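Local coordinates for putative uncharacterized protein (Campylobacter jejuni, PDB 5TPU) that is of unknown function, belongs to the cupin clan as a WxcM-like protein, and binds thymidine-5'-diphosphate in pockets completed by two subunits, at residues L27-N30 and E36-R39; L14-D19 and S23-E28. The protein carries 3 engineered substitutions. All blocks are in the same frame, centred on the assembly; numbering follows the deposited sequence.

Interaction 1 (L27-N30 and E36-R39); sequences LENN and EIKR. With TYD (thymidine-5'-diphosphate), chain E.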
loop_
_atom_site.group_PDB
_atom_site.type_symbol
_atom_site.label_atom_id
_atom_site.label_comp_id
_atom_site.label_asym_id
_atom_site.label_seq_id
_atom_site.Cartn_x
_atom_site.Cartn_y
_atom_site.Cartn_z
ATOM N N LEU A 27 -1.329 -0.149 8.946
ATOM C CA LEU A 27 -0.418 0.895 9.313
ATOM C C LEU A 27 -1.107 2.251 9.346
ATOM O O LEU A 27 -1.785 2.662 8.379
ATOM C CB LEU A 27 0.746 0.940 8.325
ATOM C CG LEU A 27 1.612 -0.342 8.379
ATOM C CD1 LEU A 27 1.176 -1.305 7.301
ATOM C CD2 LEU A 27 3.070 -0.002 8.150
ATOM N N GLU A 28 -0.898 2.984 10.442
ATOM C CA GLU A 28 -1.568 4.280 10.635
ATOM C C GLU A 28 -0.547 5.402 10.812
ATOM O O GLU A 28 0.565 5.180 11.310
ATOM C CB GLU A 28 -2.478 4.205 11.856
ATOM C CG GLU A 28 -3.691 3.344 11.600
ATOM C CD GLU A 28 -4.626 3.233 12.789
ATOM O OE1 GLU A 28 -4.213 3.485 13.943
ATOM O OE2 GLU A 28 -5.793 2.874 12.544
ATOM N N ASN A 29 -0.921 6.607 10.394
ATOM C CA ASN A 29 -0.062 7.791 10.563
ATOM C C ASN A 29 0.435 7.922 11.978
ATOM O O ASN A 29 -0.335 7.756 12.909
ATOM C CB ASN A 29 -0.801 9.085 10.287
ATOM C CG ASN A 29 -1.126 9.269 8.834
ATOM O OD1 ASN A 29 -0.600 8.566 7.961
ATOM N ND2 ASN A 29 -2.023 10.223 8.560
ATOM N N ASN A 30 1.722 8.213 12.105
ATOM C CA ASN A 30 2.378 8.476 13.402
ATOM C C ASN A 30 2.249 7.361 14.452
ATOM O O ASN A 30 2.439 7.568 15.640
ATOM C CB ASN A 30 1.974 9.857 13.913
ATOM C CG ASN A 30 2.357 10.949 12.927
ATOM O OD1 ASN A 30 3.544 11.124 12.596
ATOM N ND2 ASN A 30 1.354 11.653 12.405
ATOM N N GLU A 36 3.134 11.150 8.709
ATOM C CA GLU A 36 1.878 11.239 7.995
ATOM C C GLU A 36 2.003 10.843 6.538
ATOM O O GLU A 36 2.734 11.423 5.754
ATOM C CB GLU A 36 1.292 12.667 8.075
ATOM C CG GLU A 36 0.221 12.739 9.152
ATOM C CD GLU A 36 -0.141 14.133 9.602
ATOM O OE1 GLU A 36 -0.446 14.989 8.736
ATOM O OE2 GLU A 36 -0.152 14.353 10.830
ATOM N N ILE A 37 1.208 9.867 6.173
ATOM C CA ILE A 37 1.178 9.351 4.825
ATOM C C ILE A 37 0.648 10.448 3.905
ATOM O O ILE A 37 -0.444 10.940 4.108
ATOM C CB ILE A 37 0.271 8.123 4.818
ATOM C CG1 ILE A 37 0.906 7.013 5.645
ATOM C CG2 ILE A 37 -0.020 7.654 3.407
ATOM C CD1 ILE A 37 -0.090 5.932 6.050
ATOM N N LYS A 38 1.417 10.869 2.907
ATOM C CA LYS A 38 0.845 11.733 1.868
ATOM C C LYS A 38 0.609 11.028 0.521
ATOM O O LYS A 38 -0.147 11.503 -0.349
ATOM C CB LYS A 38 1.711 12.973 1.738
ATOM C CG LYS A 38 1.767 13.751 3.058
ATOM C CD LYS A 38 1.683 15.264 2.916
ATOM C CE LYS A 38 1.507 15.943 4.258
ATOM N NZ LYS A 38 0.223 15.473 4.838
ATOM N N ARG A 39 1.235 9.863 0.386
ATOM C CA ARG A 39 1.408 9.213 -0.897
ATOM C C ARG A 39 1.647 7.733 -0.620
ATOM O O ARG A 39 2.318 7.344 0.336
ATOM C CB ARG A 39 2.546 9.853 -1.701
ATOM C CG ARG A 39 2.954 9.029 -2.907
ATOM C CD ARG A 39 4.086 9.604 -3.777
ATOM N NE ARG A 39 5.164 10.236 -3.009
ATOM C CZ ARG A 39 6.442 10.191 -3.331
ATOM N NH1 ARG A 39 7.323 10.827 -2.572
ATOM N NH2 ARG A 39 6.871 9.532 -4.400
HETATM P PA TYD E . 11.551 6.119 -9.906
HETATM O O1A TYD E . 12.112 4.778 -10.287
HETATM O O2A TYD E . 11.278 6.533 -8.509
HETATM O O3A TYD E . 12.366 7.356 -10.517
HETATM P PB TYD E . 13.397 7.319 -11.764
HETATM O O1B TYD E . 13.314 8.790 -12.204
HETATM O O2B TYD E . 12.770 6.398 -12.767
HETATM O O3B TYD E . 14.669 6.815 -11.163
HETATM O "O5'" TYD E . 10.069 6.149 -10.436
HETATM C "C5'" TYD E . 9.704 5.450 -11.621
HETATM C "C4'" TYD E . 8.791 6.320 -12.442
HETATM O "O4'" TYD E . 7.623 6.734 -11.728
HETATM C "C3'" TYD E . 9.493 7.585 -12.832
HETATM O "O3'" TYD E . 9.225 7.713 -14.241
HETATM C "C2'" TYD E . 8.940 8.658 -11.877
HETATM C "C1'" TYD E . 7.563 8.114 -11.594
HETATM N N1 TYD E . 7.041 8.277 -10.265
HETATM C C2 TYD E . 5.773 8.880 -10.108
HETATM O O2 TYD E . 5.125 9.266 -11.121
HETATM N N3 TYD E . 5.254 9.033 -8.881
HETATM C C4 TYD E . 5.887 8.606 -7.766
HETATM O O4 TYD E . 5.347 8.758 -6.648
HETATM C C5 TYD E . 7.194 7.950 -7.924
HETATM C C5M TYD E . 7.978 7.441 -6.767
HETATM C C6 TYD E . 7.717 7.793 -9.197
#

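Interaction 2 (L14-D19 and S23-E28); sequences LRAIRD and SLIALE. With TYD (thymidine-5'-diphosphate), chain F.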
loop_
_atom_site.group_PDB
_atom_site.type_symbol
_atom_site.label_atom_id
_atom_site.label_comp_id
_atom_site.label_asym_id
_atom_site.label_seq_id
_atom_site.Cartn_x
_atom_site.Cartn_y
_atom_site.Cartn_z
ATOM N N LEU A 14 6.198 -6.142 11.458
ATOM C CA LEU A 14 4.805 -5.769 11.636
ATOM C C LEU A 14 3.974 -6.932 12.163
ATOM O O LEU A 14 4.251 -8.122 11.901
ATOM C CB LEU A 14 4.208 -5.360 10.300
ATOM C CG LEU A 14 4.960 -4.327 9.482
ATOM C CD1 LEU A 14 4.537 -4.300 8.026
ATOM C CD2 LEU A 14 4.774 -2.991 10.190
ATOM N N ARG A 15 2.924 -6.559 12.865
ATOM C CA ARG A 15 1.946 -7.484 13.405
ATOM C C ARG A 15 0.746 -7.726 12.494
ATOM O O ARG A 15 -0.058 -6.837 12.242
ATOM C CB ARG A 15 1.451 -6.992 14.761
ATOM C CG ARG A 15 0.522 -8.003 15.422
ATOM C CD ARG A 15 -0.820 -7.409 15.831
ATOM N NE ARG A 15 -0.843 -7.379 17.276
ATOM C CZ ARG A 15 -1.111 -6.334 18.050
ATOM N NH1 ARG A 15 -1.488 -5.157 17.555
ATOM N NH2 ARG A 15 -1.000 -6.497 19.362
ATOM N N ALA A 16 0.651 -8.953 12.003
ATOM C CA ALA A 16 -0.474 -9.372 11.258
ATOM C C ALA A 16 -1.481 -9.930 12.250
ATOM O O ALA A 16 -1.113 -10.541 13.244
ATOM C CB ALA A 16 -0.088 -10.459 10.278
ATOM N N ILE A 17 -2.749 -9.689 11.948
ATOM C CA ILE A 17 -3.859 -10.401 12.519
ATOM C C ILE A 17 -4.193 -11.530 11.570
ATOM O O ILE A 17 -4.544 -11.278 10.413
ATOM C CB ILE A 17 -5.070 -9.461 12.580
ATOM C CG1 ILE A 17 -4.688 -8.167 13.304
ATOM C CG2 ILE A 17 -6.300 -10.182 13.151
ATOM C CD1 ILE A 17 -4.253 -8.370 14.732
ATOM N N ARG A 18 -4.124 -12.765 12.044
ATOM C CA ARG A 18 -4.397 -13.919 11.207
ATOM C C ARG A 18 -5.624 -14.654 11.695
ATOM O O ARG A 18 -5.785 -14.785 12.899
ATOM C CB ARG A 18 -3.229 -14.891 11.264
ATOM C CG ARG A 18 -1.916 -14.248 10.881
ATOM C CD ARG A 18 -0.878 -15.301 10.540
ATOM N NE ARG A 18 -0.150 -15.701 11.743
ATOM C CZ ARG A 18 0.708 -14.925 12.409
ATOM N NH1 ARG A 18 1.321 -15.391 13.499
ATOM N NH2 ARG A 18 0.951 -13.680 12.001
ATOM N N ASP A 19 -6.448 -15.144 10.769
ATOM C CA ASP A 19 -7.592 -16.020 11.080
ATOM C C ASP A 19 -7.705 -16.871 9.854
ATOM O O ASP A 19 -6.825 -16.840 9.019
ATOM C CB ASP A 19 -8.874 -15.223 11.341
ATOM C CG ASP A 19 -9.175 -14.232 10.252
ATOM O OD1 ASP A 19 -8.842 -14.494 9.086
ATOM O OD2 ASP A 19 -9.745 -13.172 10.548
ATOM N N SER A 23 -4.594 -12.955 6.450
ATOM C CA SER A 23 -3.816 -12.149 7.340
ATOM C C SER A 23 -4.065 -10.730 6.954
ATOM O O SER A 23 -4.175 -10.411 5.782
ATOM C CB SER A 23 -2.317 -12.383 7.197
ATOM O OG SER A 23 -1.918 -13.718 7.411
ATOM N N LEU A 24 -4.106 -9.875 7.949
ATOM C CA LEU A 24 -4.349 -8.487 7.741
ATOM C C LEU A 24 -3.235 -7.719 8.465
ATOM O O LEU A 24 -2.908 -8.008 9.634
ATOM C CB LEU A 24 -5.737 -8.121 8.225
ATOM C CG LEU A 24 -6.169 -6.687 7.910
ATOM C CD1 LEU A 24 -7.676 -6.681 7.844
ATOM C CD2 LEU A 24 -5.699 -5.663 8.918
ATOM N N ILE A 25 -2.618 -6.781 7.752
ATOM C CA ILE A 25 -1.683 -5.852 8.383
ATOM C C ILE A 25 -2.160 -4.423 8.145
ATOM O O ILE A 25 -2.538 -4.059 7.009
ATOM C CB ILE A 25 -0.259 -6.001 7.828
ATOM C CG1 ILE A 25 0.334 -7.314 8.297
ATOM C CG2 ILE A 25 0.643 -4.842 8.308
ATOM C CD1 ILE A 25 1.764 -7.539 7.865
ATOM N N ALA A 26 -2.070 -3.584 9.188
ATOM C CA ALA A 26 -2.534 -2.179 9.082
ATOM C C ALA A 26 -1.481 -1.270 9.631
ATOM O O ALA A 26 -0.851 -1.563 10.662
ATOM C CB ALA A 26 -3.848 -1.960 9.831
ATOM N N LEU A 27 -1.329 -0.149 8.946
ATOM C CA LEU A 27 -0.418 0.895 9.313
ATOM C C LEU A 27 -1.107 2.251 9.346
ATOM O O LEU A 27 -1.785 2.662 8.379
ATOM C CB LEU A 27 0.746 0.940 8.325
ATOM C CG LEU A 27 1.612 -0.342 8.379
ATOM C CD1 LEU A 27 1.176 -1.305 7.301
ATOM C CD2 LEU A 27 3.070 -0.002 8.150
ATOM N N GLU A 28 -0.898 2.984 10.442
ATOM C CA GLU A 28 -1.568 4.280 10.635
ATOM C C GLU A 28 -0.547 5.402 10.812
ATOM O O GLU A 28 0.565 5.180 11.310
ATOM C CB GLU A 28 -2.478 4.205 11.856
ATOM C CG GLU A 28 -3.691 3.344 11.600
ATOM C CD GLU A 28 -4.626 3.233 12.789
ATOM O OE1 GLU A 28 -4.213 3.485 13.943
ATOM O OE2 GLU A 28 -5.793 2.874 12.544
HETATM P PA TYD F . -11.997 -6.853 9.418
HETATM O O1A TYD F . -12.212 -5.455 8.868
HETATM O O2A TYD F . -12.209 -8.076 8.590
HETATM O O3A TYD F . -13.060 -6.963 10.634
HETATM P PB TYD F . -13.765 -8.335 11.112
HETATM O O1B TYD F . -14.652 -8.687 9.934
HETATM O O2B TYD F . -12.682 -9.365 11.333
HETATM O O3B TYD F . -14.366 -7.840 12.405
HETATM O "O5'" TYD F . -10.692 -6.961 10.352
HETATM C "C5'" TYD F . -9.988 -8.204 10.492
HETATM C "C4'" TYD F . -9.119 -8.152 11.730
HETATM O "O4'" TYD F . -8.066 -7.203 11.544
HETATM C "C3'" TYD F . -9.953 -7.704 12.926
HETATM O "O3'" TYD F . -9.648 -8.584 14.005
HETATM C "C2'" TYD F . -9.518 -6.270 13.194
HETATM C "C1'" TYD F . -8.174 -6.120 12.470
HETATM N N1 TYD F . -8.013 -4.830 11.761
HETATM C C2 TYD F . -7.070 -3.901 12.253
HETATM O O2 TYD F . -6.387 -4.177 13.254
HETATM N N3 TYD F . -6.839 -2.728 11.686
HETATM C C4 TYD F . -7.499 -2.404 10.596
HETATM O O4 TYD F . -7.271 -1.306 10.092
HETATM C C5 TYD F . -8.509 -3.307 10.044
HETATM C C5M TYD F . -9.269 -2.991 8.806
HETATM C C6 TYD F . -8.717 -4.526 10.679
HETATM O O HOH W 1 -1.675 -5.034 11.774
#

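Interaction 1 (L27-N30 and E36-R39)
The side-chain amide of N29 meets the backbone of E36 and I37. N29 OD1 accepts a hydrogen bond from I37 N at 2.9 Å. The N-H points almost straight at the oxygen, with an angle of 173°. The donor lies well above the carbonyl plane, 56° out of it, so the bond does not follow a lone pair. The CG of N29 stands beside its own backbone N (chi1 -70°), which brings the amide across to the I37 N-H. The same oxygen sits against the I37 side chain, with N29 OD1 3.2 Å from I37 CG1. At the other end of the amide, N29 ND2 rests on the E36 side chain, 3.4 Å from E36 CG. These two side chains cross at about a right angle. N30 adds an outer layer: N30 ND2 lies 3.5 Å from E36 OE2, with the amide and carboxylate planes turned well out of parallel. At the other carboxylate oxygen, K38 NZ makes a long salt bridge of 4.0 Å to E36 OE1.

R39 reaches elsewhere. R39 NH2 donates a 2.8 Å hydrogen bond to O4 of thymidine-5'-diphosphate, and the base comes to the edge of the guanidinium. R39 NE is held by D118 O.

K38 and R39 both pair with A116, a classic beta bulge where strand 39-44 begins beside strand 111-116. L27 packs on L115 of that strand. I37 O accepts a hydrogen bond from N29 ND2 of the second subunit, and L27, E28 and R39 pair with a strand of that subunit in an antiparallel ladder that carries the sheet across the interface.

Interaction 2 (L14-D19 and S23-E28)
L14, in the loop before strand 17-19, packs on I25 and L27. L14 CB lies 4.1 Å from I25 CD1. Its CG stands beside the backbone N (chi1 -51°), which sets the fork against both residues. L14 CD1 touches I25 CG2 at 3.9 Å, while L14 CD2 turns to L27 CD2 at 4.0 Å. L14 crosses both side chains at about a right angle. A16 CB closes on I25 CG1 at 3.7 Å.

I17 and L24 form an antiparallel hydrogen-bonded pair. I17 N to L24 O runs in the carbonyl plane; the return bond, L24 N to I17 O, has its donor tilted 23° from it. R18 and S23 follow as a non-hydrogen-bonded pair, and R18 CG lies 3.5 Å from S23 OG. Toward L14, a water accepts from A26 N; its short link to R15 O is doubtful.

The I17 and L24 side chains share one face with thymidine-5'-diphosphate. I17 CG2 touches the sugar at C4' (3.8 Å), and both methyls of L24 approach C6 of the base. A26 CB lies 3.5 Å from O4 of thymidine-5'-diphosphate. The two strands make a beta hairpin that forms one wall of the nucleotide pocket, with R21 of this chain and R39, R52 and Y125 of the second subunit also binding the nucleotide.

In the fold
From the N terminus, the chain leaves strand 9-13 and enters interaction 2. This contact closes the short turn between strands 17-19 and 22-28. Interaction 1 follows at once, closing the loop that leads from strand 22-28 to strand 39-44. The two loops come in series, neither nested nor crossed, and share L27 and E28 at the end of strand 22-28. That strand contributes L24 and A26 to one nucleotide site, while R39, past the second loop, belongs to another, about the other bound nucleotide. Together the contacts join the projecting hairpin to strand 39-44, outermost in its sheet within this chain. Both also lie along the antiparallel ladder to the second subunit.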